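Local coordinates for protein haloacid delahogenase-like family hydrolase (Xanthomonas campestris pv. campestris, PDB 2PKE) that is probably a magnesium-dependent phosphatase of the haloacid dehalogenase (HAD) superfamily, its substrate not established, at residues 98-101 and 102-106; 165-168 and 169-172. All blocks are in the same frame, centred on the assembly; numbering follows the deposited sequence.

Contact 1. Residues 98-101 and 102-106; sequences RIVE and IGRAT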
loop_
_atom_site.group_PDB
_atom_site.type_symbol
_atom_site.label_atom_id
_atom_site.label_comp_id
_atom_site.label_asym_id
_atom_site.label_seq_id
_atom_site.Cartn_x
_atom_site.Cartn_y
_atom_site.Cartn_z
ATOM N N ARG A 98 -21.136 -13.395 -6.425
ATOM C CA ARG A 98 -20.876 -12.839 -7.760
ATOM C C ARG A 98 -20.272 -11.435 -7.744
ATOM O O ARG A 98 -19.447 -11.098 -8.569
ATOM C CB ARG A 98 -22.155 -12.893 -8.624
ATOM C CG ARG A 98 -22.333 -14.217 -9.276
ATOM C CD ARG A 98 -23.739 -14.559 -9.614
ATOM N NE ARG A 98 -24.541 -13.494 -10.210
ATOM C CZ ARG A 98 -24.831 -13.364 -11.503
ATOM N NH1 ARG A 98 -24.328 -14.185 -12.414
ATOM N NH2 ARG A 98 -25.630 -12.380 -11.898
ATOM N N ILE A 99 -20.659 -10.617 -6.786
ATOM C CA ILE A 99 -20.026 -9.314 -6.604
ATOM C C ILE A 99 -18.576 -9.507 -6.137
ATOM O O ILE A 99 -17.663 -8.833 -6.645
ATOM C CB ILE A 99 -20.785 -8.468 -5.617
ATOM C CG1 ILE A 99 -22.160 -8.086 -6.212
ATOM C CG2 ILE A 99 -19.979 -7.211 -5.231
ATOM C CD1 ILE A 99 -23.049 -7.399 -5.249
ATOM N N VAL A 100 -18.337 -10.413 -5.187
ATOM C CA VAL A 100 -16.949 -10.667 -4.775
ATOM C C VAL A 100 -16.106 -11.082 -5.993
ATOM O O VAL A 100 -14.965 -10.660 -6.109
ATOM C CB VAL A 100 -16.830 -11.734 -3.663
ATOM C CG1 VAL A 100 -15.323 -12.129 -3.429
ATOM C CG2 VAL A 100 -17.545 -11.254 -2.375
ATOM N N GLU A 101 -16.652 -11.901 -6.886
ATOM C CA GLU A 101 -15.923 -12.330 -8.100
ATOM C C GLU A 101 -15.615 -11.189 -9.032
ATOM O O GLU A 101 -14.536 -11.151 -9.600
ATOM C CB GLU A 101 -16.661 -13.398 -8.884
ATOM C CG GLU A 101 -16.880 -14.684 -8.107
ATOM C CD GLU A 101 -15.608 -15.493 -7.877
ATOM O OE1 GLU A 101 -14.529 -15.111 -8.395
ATOM O OE2 GLU A 101 -15.712 -16.531 -7.178
ATOM N N ILE A 102 -16.539 -10.252 -9.193
ATOM C CA ILE A 102 -16.241 -9.035 -9.932
ATOM C C ILE A 102 -14.974 -8.401 -9.382
ATOM O O ILE A 102 -14.084 -7.974 -10.106
ATOM C CB ILE A 102 -17.368 -7.981 -9.834
ATOM C CG1 ILE A 102 -18.663 -8.502 -10.443
ATOM C CG2 ILE A 102 -16.951 -6.705 -10.597
ATOM C CD1 ILE A 102 -19.805 -7.518 -10.315
ATOM N N GLY A 103 -14.918 -8.309 -8.072
ATOM C CA GLY A 103 -13.786 -7.689 -7.436
ATOM C C GLY A 103 -12.527 -8.490 -7.628
ATOM O O GLY A 103 -11.474 -7.911 -7.865
ATOM N N ARG A 104 -12.629 -9.811 -7.489
ATOM C CA ARG A 104 -11.511 -10.691 -7.767
ATOM C C ARG A 104 -10.994 -10.516 -9.181
ATOM O O ARG A 104 -9.769 -10.512 -9.396
ATOM C CB ARG A 104 -11.850 -12.148 -7.513
ATOM C CG ARG A 104 -10.600 -13.043 -7.408
ATOM C CD ARG A 104 -10.882 -14.502 -7.625
ATOM N NE ARG A 104 -12.134 -14.892 -6.976
ATOM C CZ ARG A 104 -12.302 -15.056 -5.659
ATOM N NH1 ARG A 104 -11.286 -14.907 -4.808
ATOM N NH2 ARG A 104 -13.500 -15.398 -5.192
ATOM N N ALA A 105 -11.914 -10.391 -10.135
ATOM C CA ALA A 105 -11.533 -10.265 -11.527
ATOM C C ALA A 105 -10.804 -8.954 -11.749
ATOM O O ALA A 105 -9.869 -8.902 -12.550
ATOM C CB ALA A 105 -12.741 -10.369 -12.462
ATOM N N THR A 106 -11.248 -7.898 -11.068
ATOM C CA THR A 106 -10.695 -6.531 -11.264
ATOM C C THR A 106 -9.303 -6.465 -10.648
ATOM O O THR A 106 -8.363 -5.866 -11.203
ATOM C CB THR A 106 -11.617 -5.452 -10.688
ATOM O OG1 THR A 106 -12.929 -5.577 -11.271
ATOM C CG2 THR A 106 -11.064 -4.083 -10.988
#
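Glu101 OE1 takes a hydrogen bond from Arg104 NE at 2.8 Å, nearly straight at 169°. This bond is half of an i to i+3 salt bridge on helix 93-107, part of the all-helical region that stands beside the HAD core. The guanidinium grips the carboxylate side-on: NE goes to OE1, and Arg104 NH2 reaches Glu101 OE2 at 3.2 Å. Both oxygens lie close to the guanidinium plane. The two nitrogens, however, meet the carboxylate from above its plane, and the two groups are turned 56° from each other. The Glu101 chain bends at chi2 (-71°), which folds its carboxylate along the helix toward Arg104. The two side chains run side by side in the same direction. The two bonds should fix the rotation of the guanidinium. Val100 CG1 lies obliquely to it, and Phe68 of the second subunit packs on both Val100 and Arg104. Toward helix 28-42, Ile102 CG1 rests 3.3 Å from Arg98 O, and the Ile102 side chain packs on Ala34 and Ile41. Ile99 also touches Ile41, and it reaches Met79, Ile80 and Ala83 of helix 72-86. Ile102 O accepts two bonds from Thr106, one turn further along: from the backbone Thr106 N at 3.0 Å and from Thr106 OG1 at 2.9 Å, which come from opposite faces of the carbonyl plane.

Contact 2. Residues 165-168 and 169-172; sequences PQTY and ARVL
Ala169 sits one turn beyond Pro165, the first residue of helix 165-175. Ala169 N donates to Pro165 O at 2.9 Å, and Ala169 CB lies against that same oxygen and Gln166 O. Arg170 follows. Its N bonds to Gln166 O, and its side chain runs alongside Thr167, pointing the same way. CG stands anti to the backbone N (chi1 170°), and the chain then bends at chi3. This brings Arg170 NH2 to 3.8 Å from Thr167 CG2, a van der Waals contact between the methyl and the guanidinium nitrogen, and places Thr167 O over one face of the guanidinium. The polar ends of both side chains are met outside the two segments: Arg170 NH1 forms a salt bridge with Glu158, and Thr167 OG1 bonds to Asp164 OD1, just before the helix. Val171 comes next. Val171 N donates to Thr167 O at 2.9 Å, and Val171 CG2 packs 3.3 Å from Thr167 O. Leu172 ends the segment. Leu172 N makes a straight bond to Tyr168 O (3.0 Å, 173°), and Leu172 CG lies 3.6 Å from Tyr168 O. The Leu172 side chain goes on to touch Phe182, while Tyr168 inserts its ring among Met184, Pro195 and Val196 and bonds through its OH to Ser191 O. The Tyr168 side chain is about 7 Å from the side chain of Asp19, a magnesium ligand. The arrangement is that of a helix packed on the parallel sheet of a Rossmann-like HAD core, near the metal site.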
loop_
_atom_site.group_PDB
_atom_site.type_symbol
_atom_site.label_atom_id
_atom_site.label_comp_id
_atom_site.label_asym_id
_atom_site.label_seq_id
_atom_site.Cartn_x
_atom_site.Cartn_y
_atom_site.Cartn_z
ATOM N N PRO A 165 -1.155 18.295 -3.049
ATOM C CA PRO A 165 0.112 19.052 -3.072
ATOM C C PRO A 165 1.113 18.622 -2.016
ATOM O O PRO A 165 2.313 18.523 -2.296
ATOM C CB PRO A 165 -0.345 20.543 -2.923
ATOM C CG PRO A 165 -1.773 20.530 -3.367
ATOM C CD PRO A 165 -2.325 19.193 -2.976
ATOM N N GLN A 166 0.622 18.293 -0.827
ATOM C CA GLN A 166 1.501 17.928 0.278
ATOM C C GLN A 166 2.242 16.640 -0.063
ATOM O O GLN A 166 3.442 16.489 0.213
ATOM C CB GLN A 166 0.705 17.713 1.567
ATOM C CG GLN A 166 -0.299 18.792 1.907
ATOM C CD GLN A 166 -1.712 18.550 1.336
ATOM O OE1 GLN A 166 -1.966 18.801 0.158
ATOM N NE2 GLN A 166 -2.649 18.150 2.199
ATOM N N THR A 167 1.512 15.693 -0.626
ATOM C CA THR A 167 2.100 14.404 -1.017
ATOM C C THR A 167 3.156 14.559 -2.114
ATOM O O THR A 167 4.262 14.004 -2.019
ATOM C CB THR A 167 1.028 13.391 -1.434
ATOM O OG1 THR A 167 0.154 13.179 -0.325
ATOM C CG2 THR A 167 1.656 12.067 -1.806
ATOM N N TYR A 168 2.795 15.269 -3.168
ATOM C CA TYR A 168 3.748 15.532 -4.209
ATOM C C TYR A 168 4.984 16.219 -3.654
ATOM O O TYR A 168 6.101 15.814 -3.977
ATOM C CB TYR A 168 3.131 16.294 -5.348
ATOM C CG TYR A 168 2.292 15.490 -6.312
ATOM C CD1 TYR A 168 2.876 14.606 -7.223
ATOM C CD2 TYR A 168 0.905 15.649 -6.352
ATOM C CE1 TYR A 168 2.036 13.868 -8.156
ATOM C CE2 TYR A 168 0.110 14.957 -7.272
ATOM C CZ TYR A 168 0.696 14.065 -8.154
ATOM O OH TYR A 168 -0.071 13.370 -9.067
ATOM N N ALA A 169 4.812 17.216 -2.771
ATOM C CA ALA A 169 5.976 17.914 -2.173
ATOM C C ALA A 169 6.869 16.953 -1.360
ATOM O O ALA A 169 8.098 17.028 -1.411
ATOM C CB ALA A 169 5.491 19.065 -1.293
ATOM N N ARG A 170 6.225 16.038 -0.647
ATOM C CA ARG A 170 6.927 15.056 0.137
ATOM C C ARG A 170 7.767 14.153 -0.781
ATOM O O ARG A 170 8.967 13.925 -0.525
ATOM C CB ARG A 170 5.932 14.259 0.956
ATOM C CG ARG A 170 6.579 13.056 1.606
ATOM C CD ARG A 170 5.608 12.157 2.326
ATOM N NE ARG A 170 4.685 11.338 1.524
ATOM C CZ ARG A 170 4.991 10.427 0.584
ATOM N NH1 ARG A 170 6.244 10.205 0.185
ATOM N NH2 ARG A 170 3.996 9.734 0.017
ATOM N N VAL A 171 7.165 13.710 -1.888
ATOM C CA VAL A 171 7.861 12.835 -2.837
ATOM C C VAL A 171 9.083 13.576 -3.357
ATOM O O VAL A 171 10.214 13.049 -3.309
ATOM C CB VAL A 171 6.952 12.388 -3.994
ATOM C CG1 VAL A 171 7.738 11.642 -5.066
ATOM C CG2 VAL A 171 5.816 11.526 -3.472
ATOM N N LEU A 172 8.892 14.816 -3.802
ATOM C CA LEU A 172 10.023 15.603 -4.280
ATOM C C LEU A 172 11.083 15.886 -3.251
ATOM O O LEU A 172 12.267 15.995 -3.595
ATOM C CB LEU A 172 9.550 16.923 -4.907
ATOM C CG LEU A 172 8.741 16.805 -6.200
ATOM C CD1 LEU A 172 8.472 18.196 -6.812
ATOM C CD2 LEU A 172 9.387 15.873 -7.228
#

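In the fold
Contact 1 comes first along the chain, on helix 93-107, and contact 2 follows on helix 165-175. Their centres are 33 Å apart, on opposite sides of the chain's centre, and their nearest atoms stay about 21 Å apart. Contact 1 belongs to the helical region, where helix 93-107 packs on helices 28-42 and 72-86 and touches the second subunit. Contact 2 belongs to the sheet-bearing core. Its helix lies between strands 157-160 and 182-186 in sequence and touches both. Asp19, Asp21 and Asn187 hold the magnesium ion, near contact 2 and away from contact 1. This layout is consistent with the core and cap arrangement of HAD phosphatases.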